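Local coordinates for probable AP endonuclease (PDB 6KI3), which probably cleaves DNA on the 5' side of abasic sites during DNA repair, using three zinc ions, and also acts as a 3'-5' exonuclease and 3'-phosphatase, at residues Phe50-Arg55 with Gln103-Ile108; Trp79-Gly84 with His219-Leu224; Val11-Trp16 with Thr23-Asn28. All blocks are in the same frame, centred on the assembly; numbering follows the deposited sequence.

Interaction 1 of 3, residues Phe50-Arg55 with Gln103-Ile108; sequences FIAGPR and QQELLI. With nucleotides of chain D; nucleotides of chain C; nucleotides of chain B.
In this TIM-barrel endonuclease the loop after strand 46-49 rests one flank on helix 96-112, where Ile51 and Ala52 meet Glu105 and Ile108, and turns the other to the DNA. Ile51 gives the largest share of the contact. Its CG1 sits between the backbone N and the carbonyl carbon (chi1 66°); this, with the extended second torsion, carries CD1 to the helix, 3.8 Å from Ile108 CG2, and the two isoleucines run antiparallel, side by side. The same CD1 lies against the helix backbone at Glu105 O. One turn earlier, the extended Glu105 side chain reaches over to the loop, with OE2 3.6 Å from Ala52 CB. That oxygen is buried with no polar partner in the model, and the nearby carboxylate of Asp88 would probably raise the cost of a negative charge on Glu105.

Beyond Gly53 a cis peptide bond precedes Pro54, whose CB lies over one face of the Phe50 ring while CG approaches the sugar of DC2 of chain C, 3.3 Å from O4'. Arg55 then extends among the bases: its guanidinium has C4 of DC2 of chain C over one face and N4 of DC9 of chain B over the opposite one, as its CB packs 3.4 Å from N3 of DG8 of chain D. A loop after a barrel strand that places an arginine among the bases is consistent with the DNA-binding surface of endonuclease IV-type enzymes.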
loop_
_atom_site.group_PDB
_atom_site.type_symbol
_atom_site.label_atom_id
_atom_site.label_comp_id
_atom_site.label_asym_id
_atom_site.label_seq_id
_atom_site.Cartn_x
_atom_site.Cartn_y
_atom_site.Cartn_z
ATOM N N PHE A 50 -5.320 9.052 -2.864
ATOM C CA PHE A 50 -6.474 9.253 -1.997
ATOM C C PHE A 50 -7.614 9.804 -2.844
ATOM O O PHE A 50 -7.489 10.887 -3.426
ATOM C CB PHE A 50 -6.165 10.225 -0.857
ATOM C CG PHE A 50 -5.269 9.665 0.210
ATOM C CD1 PHE A 50 -5.726 8.686 1.076
ATOM C CD2 PHE A 50 -3.980 10.146 0.371
ATOM C CE1 PHE A 50 -4.905 8.176 2.066
ATOM C CE2 PHE A 50 -3.157 9.644 1.359
ATOM C CZ PHE A 50 -3.618 8.658 2.208
ATOM N N ILE A 51 -8.721 9.060 -2.925
ATOM C CA ILE A 51 -9.934 9.615 -3.521
ATOM C C ILE A 51 -10.817 10.283 -2.480
ATOM O O ILE A 51 -11.799 10.948 -2.847
ATOM C CB ILE A 51 -10.746 8.542 -4.273
ATOM C CG1 ILE A 51 -11.303 7.504 -3.297
ATOM C CG2 ILE A 51 -9.890 7.879 -5.342
ATOM C CD1 ILE A 51 -12.102 6.407 -3.967
ATOM N N ALA A 52 -10.496 10.137 -1.196
ATOM C CA ALA A 52 -11.249 10.765 -0.123
ATOM C C ALA A 52 -10.309 11.029 1.043
ATOM O O ALA A 52 -9.277 10.371 1.196
ATOM C CB ALA A 52 -12.432 9.897 0.321
ATOM N N GLY A 53 -10.676 12.008 1.864
ATOM C CA GLY A 53 -9.915 12.327 3.060
ATOM C C GLY A 53 -8.565 12.971 2.807
ATOM O O GLY A 53 -8.478 13.979 2.104
ATOM N N PRO A 54 -7.497 12.393 3.382
ATOM C CA PRO A 54 -7.545 11.184 4.211
ATOM C C PRO A 54 -7.898 11.446 5.674
ATOM O O PRO A 54 -8.003 10.499 6.454
ATOM C CB PRO A 54 -6.120 10.645 4.105
ATOM C CG PRO A 54 -5.290 11.872 3.966
ATOM C CD PRO A 54 -6.113 12.848 3.161
ATOM N N ARG A 55 -8.074 12.714 6.042
ATOM C CA ARG A 55 -8.355 13.082 7.422
ATOM C C ARG A 55 -9.775 13.591 7.623
ATOM O O ARG A 55 -10.085 14.113 8.696
ATOM C CB ARG A 55 -7.355 14.134 7.906
ATOM C CG ARG A 55 -5.900 13.755 7.705
ATOM C CD ARG A 55 -4.996 14.649 8.537
ATOM N NE ARG A 55 -3.586 14.475 8.203
ATOM C CZ ARG A 55 -2.588 15.015 8.894
ATOM N NH1 ARG A 55 -2.846 15.758 9.963
ATOM N NH2 ARG A 55 -1.332 14.810 8.523
ATOM N N GLN A 103 -18.359 2.327 1.940
ATOM C CA GLN A 103 -19.174 1.801 0.852
ATOM C C GLN A 103 -19.177 2.735 -0.351
ATOM O O GLN A 103 -19.219 2.267 -1.495
ATOM C CB GLN A 103 -20.602 1.553 1.338
ATOM C CG GLN A 103 -21.383 0.591 0.465
ATOM C CD GLN A 103 -20.760 -0.791 0.428
ATOM O OE1 GLN A 103 -20.206 -1.262 1.420
ATOM N NE2 GLN A 103 -20.846 -1.449 -0.723
ATOM N N GLN A 104 -19.104 4.032 -0.094
ATOM C CA GLN A 104 -19.024 5.022 -1.147
ATOM C C GLN A 104 -17.722 4.932 -1.916
ATOM O O GLN A 104 -17.724 4.957 -3.098
ATOM C CB GLN A 104 -19.188 6.426 -0.592
ATOM C CG GLN A 104 -20.367 6.595 0.322
ATOM C CD GLN A 104 -20.512 7.984 0.863
ATOM O OE1 GLN A 104 -20.767 8.166 2.043
ATOM N NE2 GLN A 104 -20.370 8.980 0.004
ATOM N N GLU A 105 -16.622 4.788 -1.204
ATOM C CA GLU A 105 -15.301 4.680 -1.816
ATOM C C GLU A 105 -15.194 3.430 -2.680
ATOM O O GLU A 105 -14.700 3.483 -3.812
ATOM C CB GLU A 105 -14.223 4.680 -0.733
ATOM C CG GLU A 105 -13.978 6.035 -0.089
ATOM C CD GLU A 105 -13.041 5.950 1.098
ATOM O OE1 GLU A 105 -13.458 5.413 2.146
ATOM O OE2 GLU A 105 -11.884 6.408 0.982
ATOM N N LEU A 106 -15.658 2.291 -2.160
ATOM C CA LEU A 106 -15.601 1.051 -2.928
ATOM C C LEU A 106 -16.403 1.163 -4.217
ATOM O O LEU A 106 -15.963 0.691 -5.273
ATOM C CB LEU A 106 -16.107 -0.114 -2.078
ATOM C CG LEU A 106 -15.255 -0.475 -0.860
ATOM C CD1 LEU A 106 -15.962 -1.510 -0.004
ATOM C CD2 LEU A 106 -13.888 -0.981 -1.294
ATOM N N LEU A 107 -17.580 1.791 -4.155
ATOM C CA LEU A 107 -18.359 2.012 -5.368
ATOM C C LEU A 107 -17.633 2.953 -6.321
ATOM O O LEU A 107 -17.627 2.734 -7.538
ATOM C CB LEU A 107 -19.739 2.567 -5.011
ATOM N N ILE A 108 -17.007 4.003 -5.783
ATOM C CA ILE A 108 -16.270 4.947 -6.618
ATOM C C ILE A 108 -15.075 4.264 -7.271
ATOM O O ILE A 108 -14.738 4.544 -8.429
ATOM C CB ILE A 108 -15.841 6.171 -5.784
ATOM C CG1 ILE A 108 -17.063 6.997 -5.377
ATOM C CG2 ILE A 108 -14.854 7.037 -6.553
ATOM C CD1 ILE A 108 -16.755 8.086 -4.374
ATOM P P DG D 8 -12.140 20.764 13.347
ATOM O OP1 DG D 8 -13.003 21.915 13.699
ATOM O OP2 DG D 8 -11.203 20.206 14.346
ATOM O "O5'" DG D 8 -13.043 19.557 12.826
ATOM C "C5'" DG D 8 -12.467 18.272 12.670
ATOM C "C4'" DG D 8 -12.582 17.787 11.236
ATOM O "O4'" DG D 8 -11.506 18.360 10.441
ATOM C "C3'" DG D 8 -12.448 16.281 11.083
ATOM O "O3'" DG D 8 -13.260 15.807 10.011
ATOM C "C2'" DG D 8 -10.967 16.101 10.797
ATOM C "C1'" DG D 8 -10.665 17.330 9.954
ATOM N N9 DG D 8 -9.276 17.768 10.064
ATOM C C8 DG D 8 -8.650 18.246 11.189
ATOM N N7 DG D 8 -7.398 18.555 10.997
ATOM C C5 DG D 8 -7.175 18.258 9.659
ATOM C C6 DG D 8 -5.999 18.386 8.881
ATOM O O6 DG D 8 -4.885 18.800 9.234
ATOM N N1 DG D 8 -6.204 17.972 7.567
ATOM C C2 DG D 8 -7.393 17.495 7.068
ATOM N N2 DG D 8 -7.394 17.144 5.774
ATOM N N3 DG D 8 -8.503 17.371 7.787
ATOM C C4 DG D 8 -8.321 17.769 9.070
ATOM P P DC C 2 0.334 11.190 4.539
ATOM O OP1 DC C 2 1.409 12.176 4.779
ATOM O OP2 DC C 2 -0.153 10.336 5.645
ATOM O "O5'" DC C 2 -0.931 11.947 3.926
ATOM C "C5'" DC C 2 -0.757 12.889 2.878
ATOM C "C4'" DC C 2 -2.096 13.269 2.279
ATOM O "O4'" DC C 2 -2.894 13.963 3.272
ATOM C "C3'" DC C 2 -2.028 14.197 1.075
ATOM O "O3'" DC C 2 -3.101 13.896 0.194
ATOM C "C2'" DC C 2 -2.179 15.578 1.710
ATOM C "C1'" DC C 2 -3.143 15.293 2.857
ATOM N N1 DC C 2 -2.953 16.188 4.033
ATOM C C2 DC C 2 -4.066 16.619 4.764
ATOM O O2 DC C 2 -5.195 16.253 4.415
ATOM N N3 DC C 2 -3.874 17.427 5.836
ATOM C C4 DC C 2 -2.640 17.798 6.180
ATOM N N4 DC C 2 -2.501 18.597 7.244
ATOM C C5 DC C 2 -1.493 17.368 5.449
ATOM C C6 DC C 2 -1.694 16.571 4.395
ATOM P P DC B 9 4.485 11.700 9.473
ATOM O OP1 DC B 9 5.703 11.109 8.970
ATOM O OP2 DC B 9 4.067 12.991 8.981
ATOM O "O5'" DC B 9 3.340 10.649 9.223
ATOM C "C5'" DC B 9 3.580 9.301 9.570
ATOM C "C4'" DC B 9 2.341 8.463 9.400
ATOM O "O4'" DC B 9 1.356 8.850 10.362
ATOM C "C3'" DC B 9 1.641 8.583 8.058
ATOM O "O3'" DC B 9 2.148 7.576 7.199
ATOM C "C2'" DC B 9 0.202 8.260 8.403
ATOM C "C1'" DC B 9 0.091 8.462 9.909
ATOM N N1 DC B 9 -0.840 9.514 10.269
ATOM C C2 DC B 9 -2.084 9.178 10.793
ATOM O O2 DC B 9 -2.357 7.990 10.960
ATOM N N3 DC B 9 -2.941 10.156 11.133
ATOM C C4 DC B 9 -2.607 11.429 10.939
ATOM N N4 DC B 9 -3.494 12.358 11.259
ATOM C C5 DC B 9 -1.347 11.802 10.401
ATOM C C6 DC B 9 -0.505 10.822 10.075
#

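Interaction 2 of 3, residues Trp79-Gly84 with His219-Leu224; sequences WVVAHG and HIMFHL. With ZN (zinc ion), chain J; ZN (zinc ion), chain K.
Trp79, at the start of strand 79-83, presents the edge of its indole to Met221 of strand 220-223 across the barrel interior. The sulfur SD lies 4.2 Å from Trp79 CH2, near the ring plane and 79° off the normal of the six-membered ring, an edge-on Met-aromatic contact. Two residues on, Val81 points into the barrel in the same sense and meets Met221 tip to tip, with CG1 3.8 Å from CE. The methionine reaches both because its chain is extended about CB-CG and then bends at the last torsion (chi3 -70°), leaving SD beside the tryptophan and turning CE to the valine. Ile274 of strand 272-275 and Cys182 of strand 179-184 also pack on Met221, so the methionine is held in an apolar layer.

His83 ends the strand and changes the character of the contact from apolar to metal-binding. Its ND1 donates to a lone pair of Gly84 O, in the carbonyl plane, at 2.7 Å, and the acceptor lies close to the imidazole plane. This bond and the zinc of chain K, bound by His83 NE2 at 2.2 Å, together set the ring's rotation. Across the barrel, His223 binds the zinc of chain J through ND1 at 2.3 Å, while its NE2 is hydrogen-bonded to Gln48 OE1. The two rings approach only loosely, His83 CD2 being 4.5 Å from His223 CE1. Glu147 bridges their zinc ions; His120 completes the protein ligands of one, Asp184 and Glu276 those of the other, and each zinc is also bound by DNA phosphate. Two strands inclined at 72° and packed through an apolar interior thus contribute, from their C-terminal ends, two of the ligands to the trinuclear zinc centre typical of an endonuclease IV-type TIM barrel.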
loop_
_atom_site.group_PDB
_atom_site.type_symbol
_atom_site.label_atom_id
_atom_site.label_comp_id
_atom_site.label_asym_id
_atom_site.label_seq_id
_atom_site.Cartn_x
_atom_site.Cartn_y
_atom_site.Cartn_z
ATOM N N TRP A 79 -2.128 -0.100 -12.739
ATOM C CA TRP A 79 -2.736 -0.759 -11.587
ATOM C C TRP A 79 -2.782 0.262 -10.459
ATOM O O TRP A 79 -1.796 0.467 -9.749
ATOM C CB TRP A 79 -1.952 -2.003 -11.187
ATOM C CG TRP A 79 -2.688 -2.894 -10.232
ATOM C CD1 TRP A 79 -3.432 -3.994 -10.548
ATOM C CD2 TRP A 79 -2.759 -2.760 -8.806
ATOM N NE1 TRP A 79 -3.958 -4.554 -9.409
ATOM C CE2 TRP A 79 -3.561 -3.815 -8.326
ATOM C CE3 TRP A 79 -2.220 -1.853 -7.887
ATOM C CZ2 TRP A 79 -3.838 -3.986 -6.971
ATOM C CZ3 TRP A 79 -2.497 -2.025 -6.544
ATOM C CH2 TRP A 79 -3.298 -3.082 -6.098
ATOM N N VAL A 80 -3.925 0.915 -10.298
ATOM C CA VAL A 80 -4.086 1.975 -9.310
ATOM C C VAL A 80 -4.877 1.437 -8.129
ATOM O O VAL A 80 -5.892 0.750 -8.302
ATOM C CB VAL A 80 -4.776 3.207 -9.926
ATOM C CG1 VAL A 80 -4.816 4.350 -8.924
ATOM C CG2 VAL A 80 -4.060 3.630 -11.200
ATOM N N VAL A 81 -4.405 1.738 -6.924
ATOM C CA VAL A 81 -5.107 1.399 -5.696
ATOM C C VAL A 81 -5.380 2.691 -4.941
ATOM O O VAL A 81 -4.591 3.640 -4.984
ATOM C CB VAL A 81 -4.309 0.396 -4.828
ATOM C CG1 VAL A 81 -3.013 1.020 -4.321
ATOM C CG2 VAL A 81 -5.157 -0.122 -3.673
ATOM N N ALA A 82 -6.525 2.737 -4.272
ATOM C CA ALA A 82 -6.906 3.883 -3.460
ATOM C C ALA A 82 -6.611 3.576 -2.000
ATOM O O ALA A 82 -6.924 2.485 -1.514
ATOM C CB ALA A 82 -8.386 4.222 -3.644
ATOM N N HIS A 83 -5.994 4.527 -1.308
ATOM C CA HIS A 83 -5.792 4.408 0.128
ATOM C C HIS A 83 -6.990 5.019 0.839
ATOM O O HIS A 83 -7.385 6.152 0.542
ATOM C CB HIS A 83 -4.499 5.096 0.564
ATOM C CG HIS A 83 -4.047 4.715 1.940
ATOM N ND1 HIS A 83 -4.839 4.879 3.057
ATOM C CD2 HIS A 83 -2.884 4.180 2.381
ATOM C CE1 HIS A 83 -4.184 4.458 4.124
ATOM N NE2 HIS A 83 -2.995 4.030 3.742
ATOM N N GLY A 84 -7.580 4.260 1.757
ATOM C CA GLY A 84 -8.714 4.761 2.500
ATOM C C GLY A 84 -8.329 5.880 3.445
ATOM O O GLY A 84 -7.159 6.095 3.768
ATOM N N HIS A 219 -3.717 -11.899 -4.015
ATOM C CA HIS A 219 -4.373 -10.893 -3.188
ATOM C C HIS A 219 -3.398 -10.253 -2.204
ATOM O O HIS A 219 -3.758 -9.931 -1.070
ATOM C CB HIS A 219 -5.557 -11.498 -2.439
ATOM C CG HIS A 219 -6.741 -11.785 -3.309
ATOM N ND1 HIS A 219 -6.687 -12.647 -4.383
ATOM C CD2 HIS A 219 -8.015 -11.325 -3.260
ATOM C CE1 HIS A 219 -7.875 -12.704 -4.959
ATOM N NE2 HIS A 219 -8.697 -11.911 -4.298
ATOM N N ILE A 220 -2.148 -10.066 -2.623
ATOM C CA ILE A 220 -1.112 -9.482 -1.779
ATOM C C ILE A 220 -0.473 -8.318 -2.524
ATOM O O ILE A 220 -0.061 -8.467 -3.680
ATOM C CB ILE A 220 -0.044 -10.519 -1.379
ATOM C CG1 ILE A 220 -0.650 -11.593 -0.471
ATOM C CG2 ILE A 220 1.127 -9.839 -0.690
ATOM C CD1 ILE A 220 0.355 -12.617 0.026
ATOM N N MET A 221 -0.400 -7.163 -1.864
ATOM C CA MET A 221 0.298 -5.993 -2.376
ATOM C C MET A 221 1.294 -5.517 -1.325
ATOM O O MET A 221 1.245 -5.926 -0.163
ATOM C CB MET A 221 -0.674 -4.865 -2.745
ATOM C CG MET A 221 -1.352 -4.216 -1.552
ATOM S SD MET A 221 -2.302 -2.759 -2.019
ATOM C CE MET A 221 -0.987 -1.618 -2.440
ATOM N N PHE A 222 2.202 -4.634 -1.739
ATOM C CA PHE A 222 3.312 -4.228 -0.889
ATOM C C PHE A 222 3.481 -2.717 -0.867
ATOM O O PHE A 222 3.311 -2.042 -1.888
ATOM C CB PHE A 222 4.622 -4.872 -1.348
ATOM C CG PHE A 222 4.743 -6.315 -0.974
ATOM C CD1 PHE A 222 4.263 -7.302 -1.815
ATOM C CD2 PHE A 222 5.333 -6.684 0.223
ATOM C CE1 PHE A 222 4.371 -8.631 -1.470
ATOM C CE2 PHE A 222 5.445 -8.014 0.574
ATOM C CZ PHE A 222 4.963 -8.989 -0.275
ATOM N N HIS A 223 3.822 -2.202 0.311
ATOM C CA HIS A 223 4.318 -0.842 0.490
ATOM C C HIS A 223 5.808 -0.946 0.794
ATOM O O HIS A 223 6.192 -1.361 1.893
ATOM C CB HIS A 223 3.576 -0.122 1.614
ATOM C CG HIS A 223 2.163 0.238 1.278
ATOM N ND1 HIS A 223 1.249 0.630 2.234
ATOM C CD2 HIS A 223 1.507 0.276 0.094
ATOM C CE1 HIS A 223 0.092 0.889 1.653
ATOM N NE2 HIS A 223 0.221 0.681 0.356
ATOM N N LEU A 224 6.643 -0.587 -0.179
ATOM C CA LEU A 224 8.097 -0.693 -0.039
ATOM C C LEU A 224 8.609 0.577 0.626
ATOM O O LEU A 224 8.930 1.566 -0.034
ATOM C CB LEU A 224 8.757 -0.924 -1.392
ATOM C CG LEU A 224 8.374 -2.208 -2.128
ATOM C CD1 LEU A 224 9.274 -2.425 -3.336
ATOM C CD2 LEU A 224 8.428 -3.404 -1.190
HETATM ZN ZN ZN J . 1.433 2.123 4.023
HETATM ZN ZN ZN K . -1.490 3.035 4.938
#

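Interaction 3 of 3, residues Val11-Trp16 with Thr23-Asn28; sequences VSHRLW and TTCITN. With nucleotides of chain C.
The His13 imidazole is approached obliquely by Cys25 CB, by the sugar of DG3 of chain C and by a phosphate oxygen of DA4 of chain C. The cysteine comes closest through its methylene, CB standing 3.8 Å from His13 NE2; SG is 4.1 Å from the same His13 NE2. With CG anti to the backbone N (chi1 170°), the imidazole swings out from its short helix and comes to lie between Cys25 and the nucleic acid, bringing NE2 to 3.1 Å from OP2 of DA4. The Trp16 ring has Ser12 O at its edge, in plane, and meets Phe36 edge-to-face.

Both segments start helices: 13-16, a weakly bonded turn after the first barrel strand, and 25-39, the first long helix of the TIM barrel. Ser12 is the N-cap of the former, its OG accepting from Leu15 N at 3.1 Å. The helix start also receives the DNA backbone: His13 N donates to OP2 of DG3 of chain C at 3.0 Å. A second, weak bond runs from the same N-H to OP1 of that phosphate. Cys25 is tied to Cys21 by a disulfide, which pins the intervening loop to the start of helix 25-39. Farther along, Asn28 OD1 lies 4.3 Å from Trp16 O without bonding to it; the amide oxygen instead accepts from Asp18 N, and Trp16 O from Asn32 ND2.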
loop_
_atom_site.group_PDB
_atom_site.type_symbol
_atom_site.label_atom_id
_atom_site.label_comp_id
_atom_site.label_asym_id
_atom_site.label_seq_id
_atom_site.Cartn_x
_atom_site.Cartn_y
_atom_site.Cartn_z
ATOM N N VAL A 11 0.907 9.107 -5.149
ATOM C CA VAL A 11 0.842 10.347 -5.913
ATOM C C VAL A 11 0.041 11.352 -5.097
ATOM O O VAL A 11 -1.181 11.223 -4.959
ATOM C CB VAL A 11 0.218 10.131 -7.297
ATOM C CG1 VAL A 11 0.181 11.437 -8.074
ATOM C CG2 VAL A 11 0.987 9.068 -8.061
ATOM N N SER A 12 0.723 12.355 -4.556
ATOM C CA SER A 12 0.043 13.393 -3.798
ATOM C C SER A 12 -0.493 14.472 -4.732
ATOM O O SER A 12 0.105 14.783 -5.767
ATOM C CB SER A 12 0.984 14.016 -2.767
ATOM O OG SER A 12 1.810 14.998 -3.364
ATOM N N HIS A 13 -1.503 14.992 -4.336
ATOM C CA HIS A 13 -2.120 16.066 -5.088
ATOM C C HIS A 13 -1.274 17.290 -5.068
ATOM O O HIS A 13 -1.103 17.935 -6.162
ATOM C CB HIS A 13 -3.458 16.362 -4.470
ATOM C CG HIS A 13 -4.116 17.584 -4.961
ATOM N ND1 HIS A 13 -3.507 18.772 -5.077
ATOM C CD2 HIS A 13 -5.418 17.819 -5.298
ATOM C CE1 HIS A 13 -4.396 19.690 -5.488
ATOM N NE2 HIS A 13 -5.564 19.112 -5.620
ATOM N N ARG A 14 -0.752 17.679 -3.918
ATOM C CA ARG A 14 0.058 18.892 -3.820
ATOM C C ARG A 14 1.383 18.929 -4.597
ATOM O O ARG A 14 1.775 19.974 -5.117
ATOM C CB ARG A 14 0.322 19.227 -2.348
ATOM C CG ARG A 14 1.273 20.395 -2.138
ATOM C CD ARG A 14 1.714 20.493 -0.687
ATOM N NE ARG A 14 2.286 19.239 -0.204
ATOM C CZ ARG A 14 3.577 19.052 0.043
ATOM N NH1 ARG A 14 4.441 20.041 -0.147
ATOM N NH2 ARG A 14 4.008 17.877 0.481
ATOM N N LEU A 15 2.075 17.798 -4.643
ATOM C CA LEU A 15 3.402 17.697 -5.236
ATOM C C LEU A 15 3.381 17.249 -6.690
ATOM O O LEU A 15 4.449 17.131 -7.300
ATOM C CB LEU A 15 4.278 16.732 -4.429
ATOM C CG LEU A 15 4.474 17.157 -2.975
ATOM C CD1 LEU A 15 5.214 16.087 -2.164
ATOM C CD2 LEU A 15 5.214 18.480 -2.949
ATOM N N TRP A 16 2.205 17.011 -7.268
ATOM C CA TRP A 16 2.146 16.480 -8.625
ATOM C C TRP A 16 1.167 17.247 -9.508
ATOM O O TRP A 16 1.390 17.370 -10.716
ATOM C CB TRP A 16 1.778 14.995 -8.593
ATOM C CG TRP A 16 2.866 14.122 -8.043
ATOM C CD1 TRP A 16 2.937 13.588 -6.788
ATOM C CD2 TRP A 16 4.043 13.685 -8.732
ATOM N NE1 TRP A 16 4.084 12.841 -6.656
ATOM C CE2 TRP A 16 4.780 12.885 -7.836
ATOM C CE3 TRP A 16 4.544 13.891 -10.021
ATOM C CZ2 TRP A 16 5.991 12.292 -8.186
ATOM C CZ3 TRP A 16 5.747 13.301 -10.367
ATOM C CH2 TRP A 16 6.456 12.511 -9.454
ATOM N N THR A 23 -11.008 20.698 -12.148
ATOM C CA THR A 23 -11.939 19.599 -11.934
ATOM C C THR A 23 -11.327 18.220 -12.152
ATOM O O THR A 23 -11.998 17.218 -11.885
ATOM C CB THR A 23 -13.151 19.760 -12.860
ATOM O OG1 THR A 23 -14.059 18.672 -12.659
ATOM C CG2 THR A 23 -12.704 19.782 -14.319
ATOM N N THR A 24 -10.086 18.138 -12.624
ATOM C CA THR A 24 -9.445 16.867 -12.959
ATOM C C THR A 24 -8.062 16.779 -12.325
ATOM O O THR A 24 -7.073 16.439 -12.976
ATOM C CB THR A 24 -9.339 16.693 -14.472
ATOM O OG1 THR A 24 -8.591 17.784 -15.024
ATOM C CG2 THR A 24 -10.721 16.659 -15.111
ATOM N N CYS A 25 -7.978 17.067 -11.025
ATOM C CA CYS A 25 -6.673 17.215 -10.387
ATOM C C CYS A 25 -5.981 15.876 -10.154
ATOM O O CYS A 25 -4.753 15.789 -10.267
ATOM C CB CYS A 25 -6.823 17.979 -9.073
ATOM S SG CYS A 25 -7.309 19.700 -9.315
ATOM N N ILE A 26 -6.736 14.826 -9.825
ATOM C CA ILE A 26 -6.114 13.529 -9.571
ATOM C C ILE A 26 -5.537 12.952 -10.857
ATOM O O ILE A 26 -4.387 12.499 -10.894
ATOM C CB ILE A 26 -7.120 12.560 -8.922
ATOM C CG1 ILE A 26 -7.629 13.126 -7.596
ATOM C CG2 ILE A 26 -6.479 11.192 -8.717
ATOM C CD1 ILE A 26 -8.630 12.232 -6.896
ATOM N N THR A 27 -6.331 12.958 -11.931
ATOM C CA THR A 27 -5.848 12.456 -13.215
ATOM C C THR A 27 -4.693 13.302 -13.736
ATOM O O THR A 27 -3.738 12.771 -14.316
ATOM C CB THR A 27 -6.991 12.428 -14.230
ATOM O OG1 THR A 27 -8.136 11.794 -13.647
ATOM C CG2 THR A 27 -6.576 11.662 -15.475
ATOM N N ASN A 28 -4.767 14.621 -13.544
ATOM C CA ASN A 28 -3.665 15.494 -13.942
ATOM C C ASN A 28 -2.390 15.152 -13.182
ATOM O O ASN A 28 -1.299 15.126 -13.764
ATOM C CB ASN A 28 -4.049 16.957 -13.716
ATOM C CG ASN A 28 -2.867 17.901 -13.836
ATOM O OD1 ASN A 28 -2.251 18.271 -12.836
ATOM N ND2 ASN A 28 -2.547 18.300 -15.061
ATOM P P DG C 3 -3.202 14.584 -1.255
ATOM O OP1 DG C 3 -3.433 13.503 -2.238
ATOM O OP2 DG C 3 -2.061 15.509 -1.438
ATOM O "O5'" DG C 3 -4.539 15.446 -1.151
ATOM C "C5'" DG C 3 -5.709 14.850 -0.614
ATOM C "C4'" DG C 3 -6.781 15.890 -0.367
ATOM O "O4'" DG C 3 -6.528 16.571 0.892
ATOM C "C3'" DG C 3 -6.881 16.984 -1.429
ATOM O "O3'" DG C 3 -8.245 17.276 -1.663
ATOM C "C2'" DG C 3 -6.158 18.161 -0.774
ATOM C "C1'" DG C 3 -6.536 17.965 0.682
ATOM N N9 DG C 3 -5.596 18.575 1.618
ATOM C C8 DG C 3 -4.229 18.631 1.498
ATOM N N7 DG C 3 -3.645 19.237 2.494
ATOM C C5 DG C 3 -4.693 19.602 3.331
ATOM C C6 DG C 3 -4.675 20.288 4.569
ATOM O O6 DG C 3 -3.696 20.722 5.192
ATOM N N1 DG C 3 -5.959 20.454 5.085
ATOM C C2 DG C 3 -7.112 20.015 4.480
ATOM N N2 DG C 3 -8.258 20.266 5.130
ATOM N N3 DG C 3 -7.143 19.371 3.320
ATOM C C4 DG C 3 -5.900 19.200 2.805
ATOM P P DA C 4 -8.700 18.210 -2.889
ATOM O OP1 DA C 4 -9.323 17.325 -3.897
ATOM O OP2 DA C 4 -7.588 19.102 -3.285
ATOM O "O5'" DA C 4 -9.847 19.109 -2.239
ATOM C "C5'" DA C 4 -10.874 18.484 -1.485
ATOM C "C4'" DA C 4 -11.580 19.485 -0.591
ATOM O "O4'" DA C 4 -10.673 19.947 0.442
ATOM C "C3'" DA C 4 -12.100 20.729 -1.301
ATOM O "O3'" DA C 4 -13.385 21.050 -0.799
ATOM C "C2'" DA C 4 -11.063 21.801 -0.956
ATOM C "C1'" DA C 4 -10.576 21.355 0.418
ATOM N N9 DA C 4 -9.185 21.713 0.690
ATOM C C8 DA C 4 -8.110 21.523 -0.134
ATOM N N7 DA C 4 -6.973 21.933 0.374
ATOM C C5 DA C 4 -7.323 22.421 1.622
ATOM C C6 DA C 4 -6.565 23.000 2.662
ATOM N N6 DA C 4 -5.243 23.187 2.594
ATOM N N1 DA C 4 -7.224 23.378 3.777
ATOM C C2 DA C 4 -8.547 23.189 3.842
ATOM N N3 DA C 4 -9.363 22.657 2.933
ATOM C C4 DA C 4 -8.682 22.291 1.836
#

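In the fold
From the N terminus, strand 6-10 leads into interaction 3, which closes a short loop, with six residues between its segments, before the other contacts begin. Interaction 1 opens after the next barrel strand and spans helix 63-76 and strand 79-83 to reach helix 96-112. Interaction 2 begins within that span, crosses interaction 1 along the chain and closes far later at strand 220-227, joining two walls of the barrel. Phe50 of interaction 1 touches both others: its ring meets the carbonyl oxygens of His83 and Gly84, its own carbonyl oxygen Ile26. The DNA-facing loop thus lies against the zinc-bearing strand 79-83.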